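Local coordinates for protein putative ribose operon repressor (Burkholderia thailandensis, PDB 3EGC) that probably acts as a LacI-family transcriptional repressor, binding regulatory DNA and, as in its relatives, sensing a small effector through a periplasmic-binding-protein-like domain, at residues K145-A150 / L156-E161; R114-Y119 / A189-S194; Y119-G124 / S152-P157. All blocks are in the same frame, centred on the assembly; numbering follows the deposited sequence.

Interaction 1: residues K145-A150 / L156-E161; sequences KGFRAA and LPVRQE
Phe147 and Arg148 of helix 138-153 meet Val158 and Gln160 in a local, partly buried contact, partly apolar and partly polar, in the periplasmic-binding-protein-like fold of the LacI family. The helix belongs to the helical layer packed on the sheet of an alpha/beta subdomain, and the connection that leads from it to edge strand 163-164 doubles back past the side of the helix it has just left. The backbones stay apart, with Arg148 CA and Val158 CA 7.7 Å from each other, so the joining is done by side chains that bury 168 Å² together. Val158 faces both helix residues and gives each a methyl group. Its CG2 meets Phe147 CE2 at 3.9 Å, arriving at the ring edge near the ring plane and not over a face. Phe147 reaches it because its ring carbon CG lies anti to the backbone N (chi1 163°), which throws the ring out from the helix toward the connection. The other methyl, Val158 CG1, lies 4.1 Å from Arg148 NH1, at a slant to the guanidinium, and the two side chains cross at about a right angle. Arg148 is extended from CG to NE and carries its guanidinium past the valine to the amide of Gln160, whose chain is bent in the middle. Both residues also touch a crystal neighbour, so the lattice may influence their conformations. Between Val158 and Gln160, Arg159 points away from the helix and forms a salt bridge with Asp185. The polar grip is a single hydrogen bond, 2.8 Å from Arg148 NH2 to Gln160 OE1, with an N-H...O angle of 154°; the oxygen sits in the guanidinium plane, and the amide is turned 37° from it.

Interaction 2: residues R114-Y119 / A189-S194; sequences RTAVEY and ALLTSS
Val117 in helix 109-122 and Leu191 in strand 189-192 bring their CA atoms to 6.7 Å, and the two segments run in opposite senses, the helix lying against the face of the sheet. This is the usual layering of an alpha/beta fold, here in the periplasmic-binding-protein-like domain of a LacI-family protein. The strand is an interior one, bonded through its backbone to Gly129 and Ile131 on one neighbouring strand and to Val219 on the other. Leu191 points from the sheet toward the helix and forks against it. Its CG is anti to the backbone N (chi1 172°), and the two methyls then part: Leu191 CD2 comes to 4.0 Å from Val117 CG2, while Leu191 CD1 lies 4.4 Å from Ala116 CB. Val117 CG2 also rests on the leucine stem, 4.0 Å from Leu191 CB, so one valine methyl sits against both the base and one branch of the leucine, the two side chains crossing at about a right angle. Ala116 directs its CB toward the strand, and the small side chain also touches Val219 and Phe271. Next to it, Val117 also faces helix 138-153, so this leucine is part of a wider apolar layer. On another side of the helix, Arg114 and Glu118 form a long salt bridge one turn apart. Past the strand end the character changes: Ser193 O accepts a bond from Arg143, and Ser194 is the N-cap of the next helix. The contact itself, all three touching residues buried, is purely apolar and buries about 101 Å². It therefore probably rests on dispersion and the hydrophobic effect, consistent with Leu191, Val117 and the small Ala116 helping to fill the space between sheet and helix.

Interaction 3: residues Y119-G124 / S152-P157; sequences YLIARG and SAAGLP
Ile121 and Ala154 approach to 8.0 Å between CA atoms where helices 109-122 and 138-153, running side by side in the same sense, both come to their C-terminal ends. Ile121 carries the contact for its helix. With CG1 anti to the carbonyl carbon (chi1 -74°), its longer branch reaches across, and Ile121 CD1 lies 4.0 Å from Ala154 CB. One bond farther back, Ile121 CG1 meets Leu156 CD1 at 3.9 Å, the leucine and isoleucine reaching toward each other tip to tip. Met151 touches both of them, and Ile128 of the sheet lies against Ile121, so the patch is apolar although it sits at the surface. Both segments leave their helices at glycines with positive phi. Gly124 N bonds to Ile121 O at 2.9 Å, and Gly155 N to Ser152 O at 2.8 Å. The second of these turns places Ala154 before the glycine and Leu156 after it, both directed at Ile121. The arrangement is thus a pair of neighbouring helix C-termini, each closed by a Schellman motif, as two adjacent helices of a layered alpha/beta subdomain turn back toward their sheet.

The three contacts lie on one side of the chain's centre, with centres about 11 Å (interactions 1 and 2), 9 Å (1 and 3) and 10 Å (2 and 3) apart. Helix 138-153 serves interactions 1 and 3, helix 109-122 serves 2 and 3, and the two helices pack on each other where Ala150 CB meets Val117 CG1 at 3.6 Å and Phe147 CD1 meets Val117 CG2 at 3.7 Å. Ile121 CD1 approaches Ala150 O at 3.7 Å, while Leu120 CD2 reaches Ala189 CB at 3.8 Å, tying interaction 3 to the strand of interaction 2. Interactions 1 and 3 overlap in range at Leu156 and Pro157, but Leu156 makes its contact in interaction 3.

Interaction 1: residues K145-A150 / L156-E161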
loop_
_atom_site.group_PDB
_atom_site.type_symbol
_atom_site.label_atom_id
_atom_site.label_comp_id
_atom_site.label_asym_id
_atom_site.label_seq_id
_atom_site.Cartn_x
_atom_site.Cartn_y
_atom_site.Cartn_z
ATOM N N LYS A 145 19.227 15.198 9.807
ATOM C CA LYS A 145 19.453 16.614 10.132
ATOM C C LYS A 145 18.453 17.220 11.157
ATOM O O LYS A 145 18.853 17.990 12.053
ATOM C CB LYS A 145 19.427 17.441 8.852
ATOM C CG LYS A 145 19.515 18.921 9.042
ATOM C CD LYS A 145 19.659 19.647 7.694
ATOM C CE LYS A 145 19.693 21.168 7.921
ATOM N NZ LYS A 145 19.727 21.984 6.666
ATOM N N GLY A 146 17.168 16.865 11.010
ATOM C CA GLY A 146 16.132 17.320 11.929
ATOM C C GLY A 146 16.342 16.756 13.316
ATOM O O GLY A 146 16.190 17.450 14.323
ATOM N N PHE A 147 16.751 15.497 13.352
ATOM C CA PHE A 147 17.111 14.856 14.582
ATOM C C PHE A 147 18.251 15.601 15.292
ATOM O O PHE A 147 18.137 15.977 16.463
ATOM C CB PHE A 147 17.430 13.416 14.326
ATOM C CG PHE A 147 18.197 12.752 15.438
ATOM C CD1 PHE A 147 17.528 12.309 16.584
ATOM C CD2 PHE A 147 19.570 12.552 15.334
ATOM C CE1 PHE A 147 18.169 11.667 17.577
ATOM C CE2 PHE A 147 20.251 11.917 16.360
ATOM C CZ PHE A 147 19.539 11.448 17.483
ATOM N N ARG A 148 19.302 15.902 14.559
ATOM C CA ARG A 148 20.480 16.522 15.158
ATOM C C ARG A 148 20.158 17.925 15.643
ATOM O O ARG A 148 20.704 18.378 16.676
ATOM C CB ARG A 148 21.661 16.572 14.195
ATOM C CG ARG A 148 22.283 15.220 13.849
ATOM C CD ARG A 148 23.591 15.470 13.029
ATOM N NE ARG A 148 24.153 14.238 12.468
ATOM C CZ ARG A 148 24.999 13.442 13.118
ATOM N NH1 ARG A 148 25.380 13.737 14.380
ATOM N NH2 ARG A 148 25.428 12.340 12.515
ATOM N N ALA A 149 19.290 18.617 14.908
ATOM C CA ALA A 149 18.975 19.978 15.245
ATOM C C ALA A 149 18.156 20.004 16.533
ATOM O O ALA A 149 18.304 20.918 17.337
ATOM C CB ALA A 149 18.229 20.672 14.102
ATOM N N ALA A 150 17.292 19.016 16.722
ATOM C CA ALA A 150 16.477 18.937 17.944
ATOM C C ALA A 150 17.370 18.620 19.147
ATOM O O ALA A 150 17.260 19.206 20.195
ATOM C CB ALA A 150 15.380 17.837 17.811
ATOM N N LEU A 156 21.499 18.195 24.208
ATOM C CA LEU A 156 21.741 16.774 24.362
ATOM C C LEU A 156 22.729 16.247 23.324
ATOM O O LEU A 156 22.464 16.290 22.125
ATOM C CB LEU A 156 20.429 15.996 24.240
ATOM C CG LEU A 156 19.404 16.120 25.384
ATOM C CD1 LEU A 156 18.138 15.369 25.053
ATOM C CD2 LEU A 156 19.977 15.639 26.742
ATOM N N PRO A 157 23.854 15.695 23.799
ATOM C CA PRO A 157 24.874 15.081 22.937
ATOM C C PRO A 157 24.351 13.832 22.227
ATOM O O PRO A 157 23.529 13.113 22.777
ATOM C CB PRO A 157 25.986 14.684 23.929
ATOM C CG PRO A 157 25.308 14.576 25.273
ATOM C CD PRO A 157 24.124 15.501 25.241
ATOM N N VAL A 158 24.854 13.563 21.034
ATOM C CA VAL A 158 24.456 12.390 20.282
ATOM C C VAL A 158 25.632 11.517 19.948
ATOM O O VAL A 158 26.543 11.947 19.288
ATOM C CB VAL A 158 23.716 12.764 18.971
ATOM C CG1 VAL A 158 24.291 13.970 18.377
ATOM C CG2 VAL A 158 23.768 11.629 17.971
ATOM N N ARG A 159 25.598 10.272 20.406
ATOM C CA ARG A 159 26.621 9.309 20.029
ATOM C C ARG A 159 26.322 8.776 18.632
ATOM O O ARG A 159 25.202 8.304 18.387
ATOM C CB ARG A 159 26.657 8.129 20.995
ATOM C CG ARG A 159 27.496 8.381 22.237
ATOM C CD ARG A 159 26.650 8.617 23.441
ATOM N NE ARG A 159 26.722 7.529 24.421
ATOM C CZ ARG A 159 27.657 7.453 25.374
ATOM N NH1 ARG A 159 27.642 6.477 26.267
ATOM N NH2 ARG A 159 28.613 8.374 25.441
ATOM N N GLN A 160 27.330 8.824 17.755
ATOM C CA GLN A 160 27.256 8.250 16.425
ATOM C C GLN A 160 26.722 6.852 16.431
ATOM O O GLN A 160 26.004 6.510 15.507
ATOM C CB GLN A 160 28.617 8.221 15.706
ATOM C CG GLN A 160 28.817 9.253 14.602
ATOM C CD GLN A 160 27.734 9.230 13.511
ATOM O OE1 GLN A 160 27.294 10.280 13.064
ATOM N NE2 GLN A 160 27.296 8.045 13.113
ATOM N N GLU A 161 27.101 6.051 17.433
ATOM C CA GLU A 161 26.661 4.660 17.516
ATOM C C GLU A 161 25.123 4.517 17.801
ATOM O O GLU A 161 24.573 3.394 17.847
ATOM C CB GLU A 161 27.479 3.889 18.539
ATOM C CG GLU A 161 27.425 4.462 19.965
ATOM C CD GLU A 161 28.572 5.417 20.278
ATOM O OE1 GLU A 161 28.881 5.481 21.484
ATOM O OE2 GLU A 161 29.128 6.082 19.379
#

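Interaction 2: residues R114-Y119 / A189-S194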
loop_
_atom_site.group_PDB
_atom_site.type_symbol
_atom_site.label_atom_id
_atom_site.label_comp_id
_atom_site.label_asym_id
_atom_site.label_seq_id
_atom_site.Cartn_x
_atom_site.Cartn_y
_atom_site.Cartn_z
ATOM N N ARG A 114 12.510 17.114 13.524
ATOM C CA ARG A 114 12.824 17.908 14.665
ATOM C C ARG A 114 11.600 17.924 15.641
ATOM O O ARG A 114 11.765 17.798 16.880
ATOM C CB ARG A 114 13.160 19.338 14.226
ATOM C CG ARG A 114 13.714 20.187 15.325
ATOM C CD ARG A 114 14.063 21.594 14.852
ATOM N NE ARG A 114 14.423 22.407 16.001
ATOM C CZ ARG A 114 15.121 23.535 15.981
ATOM N NH1 ARG A 114 15.565 24.034 14.854
ATOM N NH2 ARG A 114 15.379 24.152 17.126
ATOM N N THR A 115 10.399 18.049 15.064
ATOM C CA THR A 115 9.198 18.093 15.866
ATOM C C THR A 115 8.998 16.747 16.581
ATOM O O THR A 115 8.712 16.729 17.761
ATOM C CB THR A 115 7.937 18.426 15.038
ATOM O OG1 THR A 115 8.077 19.706 14.436
ATOM C CG2 THR A 115 6.637 18.444 15.925
ATOM N N ALA A 116 9.203 15.628 15.866
ATOM C CA ALA A 116 9.008 14.327 16.486
ATOM C C ALA A 116 10.032 14.052 17.577
ATOM O O ALA A 116 9.731 13.509 18.637
ATOM C CB ALA A 116 9.011 13.261 15.453
ATOM N N VAL A 117 11.276 14.421 17.313
ATOM C CA VAL A 117 12.316 14.228 18.339
ATOM C C VAL A 117 12.128 15.150 19.554
ATOM O O VAL A 117 12.437 14.767 20.668
ATOM C CB VAL A 117 13.703 14.340 17.733
ATOM C CG1 VAL A 117 14.803 14.479 18.827
ATOM C CG2 VAL A 117 13.948 13.146 16.769
ATOM N N GLU A 118 11.613 16.352 19.333
ATOM C CA GLU A 118 11.385 17.306 20.423
ATOM C C GLU A 118 10.295 16.835 21.342
ATOM O O GLU A 118 10.305 17.117 22.553
ATOM C CB GLU A 118 10.990 18.667 19.880
ATOM C CG GLU A 118 12.099 19.354 19.119
ATOM C CD GLU A 118 11.741 20.795 18.767
ATOM O OE1 GLU A 118 10.652 21.012 18.210
ATOM O OE2 GLU A 118 12.559 21.707 19.037
ATOM N N TYR A 119 9.334 16.139 20.742
ATOM C CA TYR A 119 8.347 15.449 21.485
ATOM C C TYR A 119 8.933 14.364 22.395
ATOM O O TYR A 119 8.498 14.215 23.535
ATOM C CB TYR A 119 7.330 14.844 20.531
ATOM C CG TYR A 119 6.357 13.887 21.178
ATOM C CD1 TYR A 119 5.184 14.341 21.698
ATOM C CD2 TYR A 119 6.651 12.564 21.311
ATOM C CE1 TYR A 119 4.242 13.464 22.281
ATOM C CE2 TYR A 119 5.754 11.692 21.886
ATOM C CZ TYR A 119 4.553 12.156 22.352
ATOM O OH TYR A 119 3.674 11.299 22.948
ATOM N N ALA A 189 14.871 5.849 23.184
ATOM C CA ALA A 189 13.959 6.222 22.120
ATOM C C ALA A 189 14.693 6.275 20.757
ATOM O O ALA A 189 15.918 6.427 20.684
ATOM C CB ALA A 189 13.312 7.521 22.433
ATOM N N LEU A 190 13.917 6.104 19.695
ATOM C CA LEU A 190 14.417 6.092 18.348
ATOM C C LEU A 190 13.493 6.965 17.515
ATOM O O LEU A 190 12.256 6.941 17.717
ATOM C CB LEU A 190 14.381 4.652 17.794
ATOM C CG LEU A 190 15.611 3.706 17.793
ATOM C CD1 LEU A 190 16.879 4.254 18.553
ATOM C CD2 LEU A 190 15.254 2.255 18.134
ATOM N N LEU A 191 14.089 7.732 16.598
ATOM C CA LEU A 191 13.370 8.221 15.470
ATOM C C LEU A 191 13.540 7.167 14.355
ATOM O O LEU A 191 14.689 6.754 14.060
ATOM C CB LEU A 191 13.960 9.541 14.995
ATOM C CG LEU A 191 13.477 10.181 13.688
ATOM C CD1 LEU A 191 11.980 10.601 13.674
ATOM C CD2 LEU A 191 14.380 11.368 13.230
ATOM N N THR A 192 12.444 6.769 13.725
ATOM C CA THR A 192 12.547 5.936 12.535
ATOM C C THR A 192 12.064 6.700 11.308
ATOM O O THR A 192 11.027 7.363 11.370
ATOM C CB THR A 192 11.742 4.636 12.675
ATOM O OG1 THR A 192 10.420 4.970 13.120
ATOM C CG2 THR A 192 12.420 3.674 13.746
ATOM N N SER A 193 12.804 6.610 10.211
ATOM C CA SER A 193 12.543 7.452 9.088
ATOM C C SER A 193 11.396 7.041 8.123
ATOM O O SER A 193 11.090 7.777 7.249
ATOM C CB SER A 193 13.840 7.706 8.323
ATOM O OG SER A 193 14.299 6.537 7.721
ATOM N N SER A 194 10.765 5.889 8.314
ATOM C CA SER A 194 9.538 5.535 7.585
ATOM C C SER A 194 8.893 4.342 8.253
ATOM O O SER A 194 9.500 3.727 9.144
ATOM C CB SER A 194 9.836 5.197 6.116
ATOM O OG SER A 194 10.629 4.029 6.030
#

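Interaction 3: residues Y119-G124 / S152-P157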
loop_
_atom_site.group_PDB
_atom_site.type_symbol
_atom_site.label_atom_id
_atom_site.label_comp_id
_atom_site.label_asym_id
_atom_site.label_seq_id
_atom_site.Cartn_x
_atom_site.Cartn_y
_atom_site.Cartn_z
ATOM N N TYR A 119 9.334 16.139 20.742
ATOM C CA TYR A 119 8.347 15.449 21.485
ATOM C C TYR A 119 8.933 14.364 22.395
ATOM O O TYR A 119 8.498 14.215 23.535
ATOM C CB TYR A 119 7.330 14.844 20.531
ATOM C CG TYR A 119 6.357 13.887 21.178
ATOM C CD1 TYR A 119 5.184 14.341 21.698
ATOM C CD2 TYR A 119 6.651 12.564 21.311
ATOM C CE1 TYR A 119 4.242 13.464 22.281
ATOM C CE2 TYR A 119 5.754 11.692 21.886
ATOM C CZ TYR A 119 4.553 12.156 22.352
ATOM O OH TYR A 119 3.674 11.299 22.948
ATOM N N LEU A 120 9.889 13.593 21.896
ATOM C CA LEU A 120 10.555 12.580 22.696
ATOM C C LEU A 120 11.344 13.184 23.857
ATOM O O LEU A 120 11.398 12.628 24.944
ATOM C CB LEU A 120 11.460 11.777 21.817
ATOM C CG LEU A 120 10.808 10.710 20.966
ATOM C CD1 LEU A 120 11.890 10.149 20.067
ATOM C CD2 LEU A 120 10.203 9.633 21.834
ATOM N N ILE A 121 11.925 14.342 23.603
ATOM C CA ILE A 121 12.772 15.020 24.563
ATOM C C ILE A 121 11.863 15.601 25.632
ATOM O O ILE A 121 12.130 15.478 26.811
ATOM C CB ILE A 121 13.593 16.144 23.917
ATOM C CG1 ILE A 121 14.737 15.581 23.076
ATOM C CG2 ILE A 121 14.154 17.082 25.012
ATOM C CD1 ILE A 121 15.294 16.567 21.990
ATOM N N ALA A 122 10.735 16.168 25.206
ATOM C CA ALA A 122 9.763 16.699 26.168
ATOM C C ALA A 122 9.181 15.596 27.076
ATOM O O ALA A 122 8.699 15.883 28.171
ATOM C CB ALA A 122 8.678 17.487 25.477
ATOM N N ARG A 123 9.268 14.340 26.629
ATOM C CA ARG A 123 8.845 13.221 27.460
ATOM C C ARG A 123 9.867 12.812 28.490
ATOM O O ARG A 123 9.558 12.007 29.352
ATOM C CB ARG A 123 8.484 11.990 26.621
ATOM C CG ARG A 123 7.069 11.960 26.252
ATOM C CD ARG A 123 6.787 10.920 25.174
ATOM N NE ARG A 123 6.574 9.587 25.718
ATOM C CZ ARG A 123 5.446 9.208 26.325
ATOM N NH1 ARG A 123 4.459 10.081 26.516
ATOM N NH2 ARG A 123 5.304 7.957 26.749
ATOM N N GLY A 124 11.091 13.315 28.368
ATOM C CA GLY A 124 12.150 12.891 29.260
ATOM C C GLY A 124 13.207 11.965 28.689
ATOM O O GLY A 124 13.997 11.406 29.452
ATOM N N SER A 152 20.559 19.121 19.394
ATOM C CA SER A 152 21.471 20.234 19.577
ATOM C C SER A 152 20.790 21.298 20.415
ATOM O O SER A 152 21.348 21.791 21.420
ATOM C CB SER A 152 21.850 20.815 18.204
ATOM O OG SER A 152 23.194 21.222 18.161
ATOM N N ALA A 153 19.569 21.640 20.015
ATOM C CA ALA A 153 18.871 22.761 20.602
ATOM C C ALA A 153 18.564 22.519 22.069
ATOM O O ALA A 153 18.399 23.477 22.845
ATOM C CB ALA A 153 17.594 23.050 19.853
ATOM N N ALA A 154 18.464 21.240 22.419
ATOM C CA ALA A 154 18.186 20.804 23.762
ATOM C C ALA A 154 19.477 20.602 24.554
ATOM O O ALA A 154 19.442 20.305 25.734
ATOM C CB ALA A 154 17.356 19.495 23.742
ATOM N N GLY A 155 20.611 20.723 23.879
ATOM C CA GLY A 155 21.898 20.544 24.511
ATOM C C GLY A 155 22.172 19.113 24.893
ATOM O O GLY A 155 22.977 18.852 25.805
ATOM N N LEU A 156 21.499 18.195 24.208
ATOM C CA LEU A 156 21.741 16.774 24.362
ATOM C C LEU A 156 22.729 16.247 23.324
ATOM O O LEU A 156 22.464 16.290 22.125
ATOM C CB LEU A 156 20.429 15.996 24.240
ATOM C CG LEU A 156 19.404 16.120 25.384
ATOM C CD1 LEU A 156 18.138 15.369 25.053
ATOM C CD2 LEU A 156 19.977 15.639 26.742
ATOM N N PRO A 157 23.854 15.695 23.799
ATOM C CA PRO A 157 24.874 15.081 22.937
ATOM C C PRO A 157 24.351 13.832 22.227
ATOM O O PRO A 157 23.529 13.113 22.777
ATOM C CB PRO A 157 25.986 14.684 23.929
ATOM C CG PRO A 157 25.308 14.576 25.273
ATOM C CD PRO A 157 24.124 15.501 25.241
#